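Long-range contacts in lipocalin (Argas monolakensis, PDB 3BRN), which binds serotonin within its beta barrel and probably serves as a biogenic-amine binder: residues 41-45 with 153-157; 79-83 with 94-98. One frame throughout, in Å; residues are numbered along the deposited sequence.

In the fold
From the N terminus the chain runs through helix 15-20 and strand 26-32 into strand 42-44, where the first half of interaction 1 lies. It then continues around the curled antiparallel sheet to strand 81-85, passes helix 88-91 and returns as strand 93-97. Interaction 2 closes that loop, with ten residues between its segments. Interaction 1 closes a much longer one of 107 residues, when the C-terminal tail 153-157 comes back to strand 42-44, so interaction 2 is nested within it. The contacts lie on opposite sides of the chain's centre, their own centres about 20 Å apart. Interaction 2 joins neighbouring strands; interaction 1 ties the tail to the barrel. Each includes a residue of the serotonin pocket.

Interaction 1 of 2, residues 41-45 with 153-157; sequences AYVLV and CPPLP. With SRO (serotonin), chain C.
With chi1 at 76°, Tyr-42 carries its ring between its own backbone N and carbonyl carbon, while Leu-156, its CG anti to the carbonyl carbon (chi1 -67°), reaches from the C-terminal tail to meet it. The two side chains run antiparallel, offset alongside each other. The CD2 branch of Leu-156 does the touching, coming obliquely onto the inner end of the ring, where it lies 3.3 Å from CG and 3.5 Å from CB of Tyr-42; this is tight apolar packing. At the phenol end Pro-157 points back at the tyrosine, its CG 3.5 Å from CZ of Tyr-42. The tyrosine is thus met along its length by two successive tail residues. Its hydroxyl finds a polar partner outside the pair, the backbone O of Ile-69 on strand 67-78, a bond that helps fix the outer end of the ring.

Leu-44 completes the patch. Its CG sits at the edge of the Tyr-42 ring, in plane, and its CD2 methyl passes 4.1 Å from CB of Leu-156. The other methyl, CD1, lies 3.7 Å from OXT of Pro-157, so the terminal carboxylate borders the apolar cluster.

Between Tyr-42 and Leu-44 the strand turns Val-43 away from the tail and into the barrel, where CG2 approaches CE3 of serotonin to 3.7 Å. Serotonin is hydrogen-bonded to Ser-18 O and Asp-106 OD2; Val-43, one of several pocket residues, adds apolar contact. The tail is fastened further back by the disulfide from Cys-153 to Cys-40 and by a hydrogen bond from Tyr-28 OH to Pro-154 O. The tail cover is a feature of this protein; the in-out alternation, with Val-43 facing the ligand, is typical of a lipocalin barrel strand.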
loop_
_atom_site.group_PDB
_atom_site.type_symbol
_atom_site.label_atom_id
_atom_site.label_comp_id
_atom_site.label_asym_id
_atom_site.label_seq_id
_atom_site.Cartn_x
_atom_site.Cartn_y
_atom_site.Cartn_z
ATOM N N ALA A 41 0.899 4.927 -8.718
ATOM C CA ALA A 41 -0.032 3.847 -8.398
ATOM C C ALA A 41 -0.577 4.063 -6.988
ATOM O O ALA A 41 0.152 4.509 -6.103
ATOM C CB ALA A 41 0.672 2.485 -8.509
ATOM N N TYR A 42 -1.878 3.859 -6.798
ATOM C CA TYR A 42 -2.487 4.115 -5.495
ATOM C C TYR A 42 -3.731 3.257 -5.284
ATOM O O TYR A 42 -4.211 2.606 -6.198
ATOM C CB TYR A 42 -2.906 5.588 -5.376
ATOM C CG TYR A 42 -4.174 5.899 -6.164
ATOM C CD1 TYR A 42 -4.111 6.213 -7.523
ATOM C CD2 TYR A 42 -5.436 5.816 -5.563
ATOM C CE1 TYR A 42 -5.262 6.440 -8.263
ATOM C CE2 TYR A 42 -6.610 6.043 -6.305
ATOM C CZ TYR A 42 -6.505 6.318 -7.666
ATOM O OH TYR A 42 -7.633 6.554 -8.431
ATOM N N VAL A 43 -4.116 3.123 -4.022
ATOM C CA VAL A 43 -5.382 2.517 -3.656
ATOM C C VAL A 43 -6.088 3.541 -2.790
ATOM O O VAL A 43 -5.433 4.383 -2.181
ATOM C CB VAL A 43 -5.197 1.213 -2.821
ATOM C CG1 VAL A 43 -4.589 0.114 -3.662
ATOM C CG2 VAL A 43 -4.372 1.471 -1.539
ATOM N N LEU A 44 -7.423 3.512 -2.796
ATOM C CA LEU A 44 -8.203 4.294 -1.848
ATOM C C LEU A 44 -8.679 3.343 -0.755
ATOM O O LEU A 44 -9.004 2.189 -1.047
ATOM C CB LEU A 44 -9.431 4.912 -2.539
ATOM C CG LEU A 44 -9.202 6.067 -3.526
ATOM C CD1 LEU A 44 -10.549 6.687 -3.938
ATOM C CD2 LEU A 44 -8.328 7.131 -2.899
ATOM N N VAL A 45 -8.733 3.816 0.490
ATOM C CA VAL A 45 -9.327 3.012 1.565
ATOM C C VAL A 45 -10.813 2.730 1.234
ATOM O O VAL A 45 -11.455 3.534 0.554
ATOM C CB VAL A 45 -9.172 3.685 2.958
ATOM C CG1 VAL A 45 -7.754 4.202 3.155
ATOM C CG2 VAL A 45 -10.212 4.793 3.162
ATOM N N CYS A 153 3.029 13.760 -8.950
ATOM C CA CYS A 153 1.818 12.938 -8.951
ATOM C C CYS A 153 0.601 13.763 -8.516
ATOM O O CYS A 153 0.655 14.463 -7.510
ATOM C CB CYS A 153 1.980 11.730 -8.007
ATOM S SG CYS A 153 3.070 10.396 -8.614
ATOM N N PRO A 154 -0.522 13.645 -9.240
ATOM C CA PRO A 154 -1.706 14.366 -8.779
ATOM C C PRO A 154 -2.150 13.888 -7.390
ATOM O O PRO A 154 -1.647 12.869 -6.899
ATOM C CB PRO A 154 -2.771 14.022 -9.834
ATOM C CG PRO A 154 -2.008 13.516 -11.021
ATOM C CD PRO A 154 -0.789 12.846 -10.447
ATOM N N PRO A 155 -2.992 14.682 -6.709
ATOM C CA PRO A 155 -3.568 14.269 -5.429
ATOM C C PRO A 155 -4.539 13.123 -5.663
ATOM O O PRO A 155 -4.965 12.903 -6.796
ATOM C CB PRO A 155 -4.336 15.516 -4.967
ATOM C CG PRO A 155 -3.798 16.641 -5.788
ATOM C CD PRO A 155 -3.439 16.028 -7.101
ATOM N N LEU A 156 -4.859 12.373 -4.614
ATOM C CA LEU A 156 -5.758 11.240 -4.777
ATOM C C LEU A 156 -7.167 11.724 -5.080
ATOM O O LEU A 156 -7.578 12.785 -4.599
ATOM C CB LEU A 156 -5.741 10.311 -3.545
ATOM C CG LEU A 156 -4.426 9.562 -3.297
ATOM C CD1 LEU A 156 -4.517 8.594 -2.114
ATOM C CD2 LEU A 156 -4.012 8.821 -4.545
ATOM N N PRO A 157 -7.858 11.016 -5.987
ATOM C CA PRO A 157 -9.265 11.278 -6.280
ATOM C C PRO A 157 -10.127 11.157 -5.018
ATOM O O PRO A 157 -11.070 11.921 -4.810
ATOM C CB PRO A 157 -9.633 10.180 -7.292
ATOM C CG PRO A 157 -8.496 9.196 -7.268
ATOM C CD PRO A 157 -7.293 9.968 -6.852
ATOM O OXT PRO A 157 -9.857 10.347 -4.130
HETATM O OH SRO C . -7.074 -2.276 -0.576
HETATM C CZ3 SRO C . -5.735 -2.563 -0.690
HETATM C CH2 SRO C . -5.372 -3.597 -1.549
HETATM C CZ2 SRO C . -4.023 -3.860 -1.802
HETATM C CE2 SRO C . -3.092 -3.101 -1.111
HETATM N NE1 SRO C . -1.737 -3.096 -1.041
HETATM C CD1 SRO C . -1.334 -2.107 -0.209
HETATM C CG SRO C . -2.465 -1.470 0.305
HETATM C CD2 SRO C . -3.562 -2.118 -0.256
HETATM C CE3 SRO C . -4.833 -1.870 -0.062
HETATM C CB SRO C . -2.470 -0.339 1.304
HETATM C CA SRO C . -3.075 -0.807 2.641
HETATM N NZ SRO C . -3.218 0.357 3.522
#

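Interaction 2 of 2, residues 79-83 with 94-98; sequences GDKIE and TTTVL
Asp-80 opens the pairing: its backbone O accepts a hydrogen bond from Val-97 N at 2.9 Å. Its carboxylate oxygen OD2 passes obliquely by the Thr-96 methyl CG2, 3.5 Å away, and a water appears to bridge OD2 to Val-97 O, although both of its bonds are unusually short.

Lys-81 forms a non-hydrogen-bonded antiparallel pair with Thr-96. A bend at chi2 (-60°) folds the chain back over the neighbouring strand, laying CD against Thr-94 CG2 at 3.7 Å, so that NZ donates a hydrogen bond to Thr-96 OG1 at 2.8 Å. The two side chains run in parallel off the same face of the sheet.

Ile-82 next makes the hydrogen-bonded pair with Thr-95, its N donating to Thr-95 O and its O accepting from Thr-95 N, both at 2.7 Å. Its side chain turns to the other face, where CD1 packs 3.8 Å from Val-97 CG2. Met-108 touches Ile-82, Thr-95 and Val-97 on this inner side, and Ile-82 itself borders the serotonin.

Glu-83 returns to the Lys-81 face opposite Thr-94; OE1 turns toward Thr-94 OG1, but so closely that the detail is doubtful.

Backbone bonds thus join the strands and the Lys-81 to Thr-96 bond ties them on one face, while on the other Ile-82, packed with Val-97, contributes to the serotonin pocket.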
loop_
_atom_site.group_PDB
_atom_site.type_symbol
_atom_site.label_atom_id
_atom_site.label_comp_id
_atom_site.label_asym_id
_atom_site.label_seq_id
_atom_site.Cartn_x
_atom_site.Cartn_y
_atom_site.Cartn_z
ATOM N N GLY A 79 -6.157 -12.286 8.904
ATOM C CA GLY A 79 -4.843 -12.261 9.563
ATOM C C GLY A 79 -4.029 -11.149 8.929
ATOM O O GLY A 79 -4.573 -10.101 8.624
ATOM N N ASP A 80 -2.800 -11.451 8.527
ATOM C CA ASP A 80 -1.970 -10.464 7.842
ATOM C C ASP A 80 -2.064 -10.489 6.318
ATOM O O ASP A 80 -1.245 -9.868 5.636
ATOM C CB ASP A 80 -0.502 -10.575 8.292
ATOM C CG ASP A 80 0.122 -11.919 7.940
ATOM O OD1 ASP A 80 -0.605 -12.801 7.440
ATOM O OD2 ASP A 80 1.335 -12.110 8.199
ATOM N N LYS A 81 -3.110 -11.115 5.787
ATOM C CA LYS A 81 -3.266 -11.239 4.335
ATOM C C LYS A 81 -4.285 -10.275 3.727
ATOM O O LYS A 81 -5.428 -10.194 4.176
ATOM C CB LYS A 81 -3.647 -12.669 3.945
ATOM C CG LYS A 81 -2.676 -13.726 4.420
ATOM C CD LYS A 81 -1.295 -13.497 3.847
ATOM C CE LYS A 81 -0.297 -14.447 4.518
ATOM N NZ LYS A 81 0.976 -14.499 3.748
ATOM N N ILE A 82 -3.846 -9.546 2.705
ATOM C CA ILE A 82 -4.731 -8.742 1.860
ATOM C C ILE A 82 -4.828 -9.456 0.518
ATOM O O ILE A 82 -3.828 -9.605 -0.189
ATOM C CB ILE A 82 -4.170 -7.316 1.623
ATOM C CG1 ILE A 82 -4.096 -6.540 2.945
ATOM C CG2 ILE A 82 -5.037 -6.535 0.602
ATOM C CD1 ILE A 82 -3.304 -5.237 2.841
ATOM N N GLU A 83 -5.988 -10.051 0.263
ATOM C CA GLU A 83 -6.188 -10.846 -0.946
ATOM C C GLU A 83 -7.010 -10.076 -1.959
ATOM O O GLU A 83 -8.146 -9.698 -1.684
ATOM C CB GLU A 83 -6.886 -12.164 -0.608
ATOM C CG GLU A 83 -7.155 -13.032 -1.830
ATOM C CD GLU A 83 -5.880 -13.561 -2.466
ATOM O OE1 GLU A 83 -4.939 -13.891 -1.718
ATOM O OE2 GLU A 83 -5.835 -13.677 -3.709
ATOM N N THR A 94 -2.098 -12.293 -3.416
ATOM C CA THR A 94 -1.956 -12.137 -1.974
ATOM C C THR A 94 -0.857 -11.145 -1.577
ATOM O O THR A 94 0.320 -11.344 -1.861
ATOM C CB THR A 94 -1.709 -13.495 -1.299
ATOM O OG1 THR A 94 -2.702 -14.426 -1.745
ATOM C CG2 THR A 94 -1.788 -13.368 0.223
ATOM N N THR A 95 -1.261 -10.068 -0.923
ATOM C CA THR A 95 -0.314 -9.128 -0.340
ATOM C C THR A 95 -0.246 -9.385 1.173
ATOM O O THR A 95 -1.277 -9.526 1.823
ATOM C CB THR A 95 -0.803 -7.701 -0.594
ATOM O OG1 THR A 95 -0.663 -7.385 -1.983
ATOM C CG2 THR A 95 -0.034 -6.696 0.254
ATOM N N THR A 96 0.961 -9.436 1.738
ATOM C CA THR A 96 1.121 -9.696 3.167
ATOM C C THR A 96 1.607 -8.421 3.858
ATOM O O THR A 96 2.577 -7.812 3.426
ATOM C CB THR A 96 2.161 -10.827 3.440
ATOM O OG1 THR A 96 1.802 -11.992 2.698
ATOM C CG2 THR A 96 2.234 -11.189 4.934
ATOM N N VAL A 97 0.984 -8.083 4.977
ATOM C CA VAL A 97 1.416 -6.918 5.741
ATOM C C VAL A 97 2.586 -7.301 6.647
ATOM O O VAL A 97 2.414 -8.097 7.552
ATOM C CB VAL A 97 0.276 -6.333 6.575
ATOM C CG1 VAL A 97 0.703 -4.996 7.173
ATOM C CG2 VAL A 97 -0.990 -6.171 5.717
ATOM N N LEU A 98 3.781 -6.791 6.352
ATOM C CA LEU A 98 4.960 -7.119 7.160
ATOM C C LEU A 98 5.047 -6.155 8.329
ATOM O O LEU A 98 5.656 -6.453 9.340
ATOM C CB LEU A 98 6.227 -7.020 6.310
ATOM C CG LEU A 98 6.198 -7.886 5.047
ATOM C CD1 LEU A 98 7.511 -7.707 4.332
ATOM C CD2 LEU A 98 5.950 -9.358 5.433
HETATM O O HOH W 1 2.844 -10.216 8.901
#